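Local coordinates for NanU sialic acid binding protein (Bacteroides fragilis, PDB 4L7T), which binds sialic acid with high affinity as a SusD-family protein of the outer membrane, probably working alongside the protein NanO in sialic acid uptake, at residues Pro60-Ile64 with Arg485-Val489; Ala431-Lys436 with Gly448-Pro452. One frame throughout, in Å; residues are numbered along the deposited sequence.

Interaction 1 of 2, residues Pro60-Ile64 with Arg485-Val489. With NA (sodium ion), chain F.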
ATOM      1  N   PRO A  60      -4.898   8.175   0.766  1.00 12.66           N
ATOM      2  CA  PRO A  60      -6.061   9.124   0.889  1.00 11.35           C
ATOM      3  C   PRO A  60      -5.815  10.648   0.667  1.00 10.75           C
ATOM      4  O   PRO A  60      -6.797  11.385   0.665  1.00 12.00           O
ATOM      5  CB  PRO A  60      -6.539   8.950   2.335  1.00 13.11           C
ATOM      6  CG  PRO A  60      -5.769   7.730   2.890  1.00 15.82           C
ATOM      7  CD  PRO A  60      -4.641   7.408   2.013  1.00 12.14           C
ATOM      8  N   ARG A  61      -4.566  11.041   0.460  1.00 10.74           N
ATOM      9  CA  ARG A  61      -4.279  12.469   0.009  1.00 10.12           C
ATOM     10  C   ARG A  61      -4.685  12.677  -1.448  1.00 12.17           C
ATOM     11  O   ARG A  61      -4.690  13.832  -1.925  1.00 12.40           O
ATOM     12  CB  ARG A  61      -2.847  12.916   0.281  1.00 10.31           C
ATOM     13  CG  ARG A  61      -2.652  13.079   1.781  1.00 12.83           C
ATOM     14  CD  ARG A  61      -1.276  13.652   2.040  1.00 11.99           C
ATOM     15  NE  ARG A  61      -1.059  15.016   1.476  1.00 13.27           N
ATOM     16  CZ  ARG A  61       0.119  15.611   1.406  1.00 11.86           C
ATOM     17  NH1 ARG A  61       1.242  15.057   1.899  1.00 12.09           N
ATOM     18  NH2 ARG A  61       0.121  16.813   0.840  1.00 15.00           N
ATOM     19  N   ALA A  62      -5.010  11.587  -2.157  1.00 11.28           N
ATOM     20  CA  ALA A  62      -5.257  11.699  -3.623  1.00 11.43           C
ATOM     21  C   ALA A  62      -6.779  11.864  -3.852  1.00 11.55           C
ATOM     22  O   ALA A  62      -7.409  12.631  -3.065  1.00 13.58           O
ATOM     23  CB  ALA A  62      -4.663  10.477  -4.391  1.00 11.70           C
ATOM     24  N   ASP A  63      -7.324  11.315  -4.936  1.00 12.77           N
ATOM     25  CA  ASP A  63      -8.651  11.715  -5.417  1.00 13.55           C
ATOM     26  C   ASP A  63      -9.807  10.750  -5.097  1.00 14.48           C
ATOM     27  O   ASP A  63     -10.982  11.017  -5.454  1.00 16.13           O
ATOM     28  CB  ASP A  63      -8.592  12.029  -6.937  1.00 14.41           C
ATOM     29  CG  ASP A  63      -7.935  10.918  -7.751  1.00 15.55           C
ATOM     30  OD1 ASP A  63      -7.176  10.043  -7.193  1.00 15.69           O
ATOM     31  OD2 ASP A  63      -8.110  10.920  -8.995  1.00 14.07           O
ATOM     32  N   ILE A  64      -9.524   9.681  -4.367  1.00 13.16           N
ATOM     33  CA  ILE A  64     -10.539   8.637  -4.223  1.00 12.38           C
ATOM     34  C   ILE A  64     -11.600   9.041  -3.181  1.00 11.21           C
ATOM     35  O   ILE A  64     -12.784   8.628  -3.336  1.00 13.18           O
ATOM     36  CB  ILE A  64      -9.848   7.314  -3.747  1.00 13.08           C
ATOM     37  CG1 ILE A  64      -8.965   6.789  -4.881  1.00 14.43           C
ATOM     38  CG2 ILE A  64     -10.968   6.216  -3.286  1.00 12.90           C
ATOM     39  CD1 ILE A  64      -7.945   5.799  -4.397  1.00 18.43           C
ATOM     40  N   ARG A 485      -4.980  16.353 -10.244  1.00 14.83           N
ATOM     41  CA  ARG A 485      -6.035  15.472  -9.774  1.00 15.32           C
ATOM     42  C   ARG A 485      -6.304  15.555  -8.282  1.00 15.82           C
ATOM     43  O   ARG A 485      -7.240  14.897  -7.777  1.00 19.41           O
ATOM     44  CB  ARG A 485      -5.793  14.024 -10.240  1.00 14.92           C
ATOM     45  CG  ARG A 485      -6.072  13.871 -11.756  1.00 16.15           C
ATOM     46  CD  ARG A 485      -6.184  12.418 -12.153  1.00 13.10           C
ATOM     47  NE  ARG A 485      -6.638  12.225 -13.534  1.00 16.10           N
ATOM     48  CZ  ARG A 485      -5.880  11.748 -14.529  1.00 18.95           C
ATOM     49  NH1 ARG A 485      -4.596  11.477 -14.323  1.00 18.47           N
ATOM     50  NH2 ARG A 485      -6.449  11.508 -15.705  1.00 18.55           N
ATOM     51  N   THR A 486      -5.512  16.301  -7.535  1.00 14.74           N
ATOM     52  CA  THR A 486      -5.737  16.360  -6.071  1.00 15.18           C
ATOM     53  C   THR A 486      -5.839  17.799  -5.614  1.00 14.88           C
ATOM     54  O   THR A 486      -5.457  18.723  -6.378  1.00 16.15           O
ATOM     55  CB  THR A 486      -4.596  15.668  -5.292  1.00 16.12           C
ATOM     56  OG1 THR A 486      -3.462  16.522  -5.188  1.00 15.01           O
ATOM     57  CG2 THR A 486      -4.151  14.324  -5.949  1.00 17.96           C
ATOM     58  N   SER A 487      -6.199  18.003  -4.347  1.00 16.17           N
ATOM     59  CA  SER A 487      -6.134  19.367  -3.801  1.00 15.19           C
ATOM     60  C   SER A 487      -4.818  19.823  -3.202  1.00 15.90           C
ATOM     61  O   SER A 487      -4.721  20.913  -2.610  1.00 16.56           O
ATOM     62  CB  SER A 487      -7.217  19.482  -2.731  1.00 16.89           C
ATOM     63  OG  SER A 487      -7.087  18.422  -1.793  1.00 15.80           O
ATOM     64  N   ALA A 488      -3.772  18.985  -3.317  1.00 15.22           N
ATOM     65  CA  ALA A 488      -2.441  19.286  -2.804  1.00 14.20           C
ATOM     66  C   ALA A 488      -1.822  20.361  -3.650  1.00 15.25           C
ATOM     67  O   ALA A 488      -2.069  20.398  -4.860  1.00 18.40           O
ATOM     68  CB  ALA A 488      -1.519  18.027  -2.833  1.00 16.64           C
ATOM     69  N   VAL A 489      -0.994  21.195  -3.022  1.00 17.28           N
ATOM     70  CA  VAL A 489      -0.247  22.198  -3.829  1.00 18.41           C
ATOM     71  C   VAL A 489       1.233  21.838  -3.895  1.00 18.54           C
ATOM     72  O   VAL A 489       1.748  21.109  -3.059  1.00 17.31           O
ATOM     73  CB  VAL A 489      -0.481  23.614  -3.225  1.00 19.32           C
ATOM     74  CG1 VAL A 489      -1.990  23.977  -3.284  1.00 20.22           C
ATOM     75  CG2 VAL A 489       0.040  23.698  -1.819  1.00 18.18           C
TER
HETATM   76 NA    NA F 605      -5.465  20.736  -7.752  1.00 23.24          NA
HETATM   77  O   HOH W   1      -7.268  15.429  -3.013  1.00 15.25           O
HETATM   78  O   HOH W   2      -4.099  21.629  -6.416  1.00 22.41           O
HETATM   79  O   HOH W   3      -7.275  19.709  -8.694  1.00 33.98           O
HETATM   80  O   HOH W   4      -7.197  21.854  -6.504  1.00 31.00           O

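Interaction 2 of 2, residues Ala431-Lys436 with Gly448-Pro452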
ATOM      1  N   ALA A 431      -8.761  -3.682 -24.887  1.00 17.68           N
ATOM      2  CA  ALA A 431      -7.338  -3.928 -24.816  1.00 17.80           C
ATOM      3  C   ALA A 431      -6.527  -2.677 -25.081  1.00 17.48           C
ATOM      4  O   ALA A 431      -6.915  -1.834 -25.935  1.00 18.89           O
ATOM      5  CB  ALA A 431      -6.967  -5.097 -25.829  1.00 18.57           C
ATOM      6  N   TYR A 432      -5.366  -2.511 -24.422  1.00 16.70           N
ATOM      7  CA  TYR A 432      -4.475  -1.405 -24.699  1.00 15.68           C
ATOM      8  C   TYR A 432      -3.938  -1.519 -26.143  1.00 18.12           C
ATOM      9  O   TYR A 432      -3.553  -2.644 -26.545  1.00 18.33           O
ATOM     10  CB  TYR A 432      -3.316  -1.412 -23.695  1.00 15.96           C
ATOM     11  CG  TYR A 432      -2.278  -0.338 -23.916  1.00 14.18           C
ATOM     12  CD1 TYR A 432      -2.480   0.980 -23.400  1.00 14.71           C
ATOM     13  CD2 TYR A 432      -1.156  -0.576 -24.727  1.00 14.34           C
ATOM     14  CE1 TYR A 432      -1.571   1.981 -23.617  1.00 15.58           C
ATOM     15  CE2 TYR A 432      -0.159   0.422 -24.896  1.00 12.58           C
ATOM     16  CZ  TYR A 432      -0.429   1.742 -24.380  1.00 17.39           C
ATOM     17  OH  TYR A 432       0.507   2.739 -24.527  1.00 18.57           O
ATOM     18  N   PRO A 433      -3.940  -0.400 -26.921  1.00 18.41           N
ATOM     19  CA  PRO A 433      -4.240   0.992 -26.547  1.00 18.72           C
ATOM     20  C   PRO A 433      -5.584   1.530 -27.046  1.00 19.36           C
ATOM     21  O   PRO A 433      -5.674   2.736 -27.368  1.00 21.63           O
ATOM     22  CB  PRO A 433      -3.145   1.766 -27.237  1.00 18.42           C
ATOM     23  CG  PRO A 433      -3.097   1.002 -28.669  1.00 20.50           C
ATOM     24  CD  PRO A 433      -3.374  -0.490 -28.295  1.00 19.35           C
ATOM     25  N   ASN A 434      -6.597   0.682 -27.011  1.00 18.66           N
ATOM     26  CA  ASN A 434      -7.936   0.971 -27.534  1.00 20.86           C
ATOM     27  C   ASN A 434      -8.955   1.452 -26.501  1.00 19.49           C
ATOM     28  O   ASN A 434     -10.127   1.726 -26.856  1.00 20.28           O
ATOM     29  CB  ASN A 434      -8.519  -0.276 -28.184  1.00 19.96           C
ATOM     30  CG  ASN A 434      -7.568  -0.940 -29.213  1.00 24.21           C
ATOM     31  OD1 ASN A 434      -7.580  -2.194 -29.375  1.00 26.06           O
ATOM     32  ND2 ASN A 434      -6.711  -0.154 -29.804  1.00 19.43           N
ATOM     33  N   ASP A 435      -8.586   1.498 -25.207  1.00 17.59           N
ATOM     34  CA  ASP A 435      -9.568   1.880 -24.190  1.00 18.68           C
ATOM     35  C   ASP A 435      -9.545   3.415 -24.064  1.00 20.19           C
ATOM     36  O   ASP A 435      -8.690   4.036 -23.379  1.00 19.11           O
ATOM     37  CB  ASP A 435      -9.281   1.130 -22.868  1.00 17.50           C
ATOM     38  CG  ASP A 435     -10.122   1.598 -21.699  1.00 20.15           C
ATOM     39  OD1 ASP A 435     -11.142   2.358 -21.876  1.00 18.13           O
ATOM     40  OD2 ASP A 435      -9.751   1.203 -20.548  1.00 18.70           O
ATOM     41  N   LYS A 436     -10.437   4.027 -24.866  1.00 21.42           N
ATOM     42  CA  LYS A 436     -10.451   5.470 -25.035  1.00 23.52           C
ATOM     43  C   LYS A 436     -11.863   5.935 -25.449  1.00 24.24           C
ATOM     44  O   LYS A 436     -12.809   5.129 -25.543  1.00 25.09           O
ATOM     45  CB  LYS A 436      -9.325   5.933 -25.935  1.00 25.55           C
ATOM     46  CG  LYS A 436      -9.351   5.334 -27.347  1.00 29.01           C
ATOM     47  CD  LYS A 436      -8.023   5.603 -28.049  1.00 33.50           C
ATOM     48  CE  LYS A 436      -8.079   5.031 -29.460  1.00 37.68           C
ATOM     49  NZ  LYS A 436      -7.071   5.695 -30.364  1.00 40.13           N
ATOM     50  N   GLY A 448      -7.921   8.506 -21.500  1.00 17.91           N
ATOM     51  CA  GLY A 448      -7.816   7.396 -22.434  1.00 18.11           C
ATOM     52  C   GLY A 448      -6.396   6.858 -22.637  1.00 15.84           C
ATOM     53  O   GLY A 448      -5.370   7.442 -22.212  1.00 18.16           O
ATOM     54  N   ASP A 449      -6.352   5.704 -23.330  1.00 17.34           N
ATOM     55  CA  ASP A 449      -5.085   5.041 -23.620  1.00 19.71           C
ATOM     56  C   ASP A 449      -4.128   5.775 -24.564  1.00 20.90           C
ATOM     57  O   ASP A 449      -2.975   5.319 -24.716  1.00 20.46           O
ATOM     58  CB  ASP A 449      -5.302   3.610 -24.215  1.00 19.24           C
ATOM     59  CG  ASP A 449      -5.762   2.563 -23.201  1.00 19.95           C
ATOM     60  OD1 ASP A 449      -5.845   2.809 -21.975  1.00 18.72           O
ATOM     61  OD2 ASP A 449      -6.112   1.446 -23.658  1.00 17.44           O
ATOM     62  N   GLU A 450      -4.514   6.936 -25.156  1.00 20.41           N
ATOM     63  CA  GLU A 450      -3.631   7.605 -26.078  1.00 20.92           C
ATOM     64  C   GLU A 450      -2.372   8.063 -25.472  1.00 20.93           C
ATOM     65  O   GLU A 450      -1.434   8.394 -26.187  1.00 23.39           O
ATOM     66  CB  GLU A 450      -4.228   8.875 -26.711  1.00 23.38           C
ATOM     67  CG  GLU A 450      -5.717   8.978 -26.795  1.00 28.22           C
ATOM     68  CD  GLU A 450      -6.400   9.195 -25.450  1.00 27.19           C
ATOM     69  OE1 GLU A 450      -6.290  10.271 -24.762  1.00 38.68           O
ATOM     70  OE2 GLU A 450      -7.125   8.288 -25.142  1.00 28.52           O
ATOM     71  N   ASP A 451      -2.265   8.098 -24.131  1.00 18.90           N
ATOM     72  CA  ASP A 451      -1.005   8.460 -23.559  1.00 17.63           C
ATOM     73  C   ASP A 451      -0.572   7.275 -22.665  1.00 17.55           C
ATOM     74  O   ASP A 451      -1.375   6.865 -21.840  1.00 17.78           O
ATOM     75  CB  ASP A 451      -1.092   9.710 -22.676  1.00 19.60           C
ATOM     76  CG  ASP A 451       0.238  10.038 -22.067  1.00 21.13           C
ATOM     77  OD1 ASP A 451       1.184  10.514 -22.737  1.00 21.18           O
ATOM     78  OD2 ASP A 451       0.445   9.747 -20.827  1.00 23.98           O
ATOM     79  N   PRO A 452       0.630   6.711 -22.887  1.00 16.99           N
ATOM     80  CA  PRO A 452       1.052   5.476 -22.139  1.00 16.51           C
ATOM     81  C   PRO A 452       1.047   5.676 -20.616  1.00 15.87           C
ATOM     82  O   PRO A 452       0.489   4.823 -19.897  1.00 15.01           O
ATOM     83  CB  PRO A 452       2.459   5.209 -22.656  1.00 18.85           C
ATOM     84  CG  PRO A 452       2.406   5.680 -24.089  1.00 17.77           C
ATOM     85  CD  PRO A 452       1.470   6.920 -24.085  1.00 17.18           C
TER
HETATM   86  O   HOH W   5      -0.635   5.052 -25.950  1.00 21.12           O

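Interaction 1 of 2, residues Pro60-Ile64 with Arg485-Val489
Thr-486 meets the loop 60-64 through its methyl: CG2 packs against CA of Ala-62 at 3.7 Å, with the Ala-62 methyl a little farther off. Its CB faces the carbonyl oxygen of Arg-61, while OG1 turns back to its own chain and accepts from N of Ala-488 at 3.1 Å, an ST turn; Val-482 O of the preceding helix is a further hydrogen-bond partner of that hydroxyl.

Asp-63 is the side chain to follow outward. Its CB sits 3.3 Å from the carbonyl oxygen of Arg-485. With chi1 at 51°, CG stands between the backbone N and the carbonyl carbon, still facing Arg-485 O, and the side chain runs alongside that of Arg-485, pointing the same way. At the tip, OD2 comes within 4.0 Å of the aliphatic CD of Arg-485; the charged ends do not pair, and the carboxylate and guanidinium planes are 40° apart. OD2 is instead in a salt bridge with Arg-470, and OD1 is hydrogen-bonded outside the two segments, while Arg-485 reaches Glu-454.

Farther along, NH2 of Arg-61 approaches CB of Ala-488 obliquely, at 4.2 Å. The guanidinium itself is held by Asn-84 and by a cation-pi contact with Trp-495. Water 1 bridges the backbones, 2.8 Å from O of Ala-62, to which it probably donates, and accepting from N of Ser-487.

The carbonyl of Thr-486 points to a sodium ion, Thr-486 O to sodium 2.4 Å. Three waters and Thr-483 O complete the ligands found, a cation site built on backbone carbonyls where helix 479-485 ends.

Interaction 2 of 2, residues Ala431-Lys436 with Gly448-Pro452
The ring of Tyr-432 carries Pro-433 CB on one face, 3.7 Å above its centre, the proline following a cis peptide bond. The carboxylate of Asp-449 crosses the ring obliquely, planes 50° apart, with Tyr-432 CD1 3.6 Å from Asp-449 CG. With CG of Tyr-432 anti to the backbone N (chi1 177°), the ring reaches along the turn 448-451, and its OH arrives 3.5 Å from CG of Pro-452. Water 5 links that hydroxyl to Asp-449 O.

Asp-449 also joins the backbones. Its OD2 takes the N-H of Asp-435 at 2.9 Å, but from above the carboxylate, 60° out of the plane. Its own N returns a bond of 2.9 Å to O of Asp-435, so Asp-435 is gripped through both its N-H and its C=O, by the side chain and backbone N of Asp-449. The Asp-449 CB leans on Pro-433 O, 3.3 Å away. At the surface, Glu-450 OE2 touches CB of Lys-436 at 3.3 Å, while the ammonium lies well beyond.

Two carboxylates thus come close, Asp-435 OD2 being 4.5 Å from Asp-449 OD1. Asp-435 pairs with Arg-334 and Arg-462 and is hydrogen-bonded to the Tyr-440 hydroxyl; Arg-414 and Lys-458 pair with Asp-449. Such a cluster of cations probably offsets the mutual repulsion and favours both acids in their charged form, tying this loop to helices 407-418 and 452-463.

Overall arrangement
Both contacts bring loops together, but at different depths. Interaction 1 is largely buried and joins parts of the chain more than 400 residues apart, drawing the loop after helix 51-58 onto the one after helix 479-485. Interaction 2 is partly buried, farther from the chain centre, and pins together two portions of one loop ahead of helix 452-463. Their centres are 24 Å apart and they do not touch, although Glu-454 of that helix serves both: it pairs with Arg-485 and gives its N to Asp-451. Methyl packing and a bridging water dominate the first, direct hydrogen bonds and two acids matched by basic residues the second.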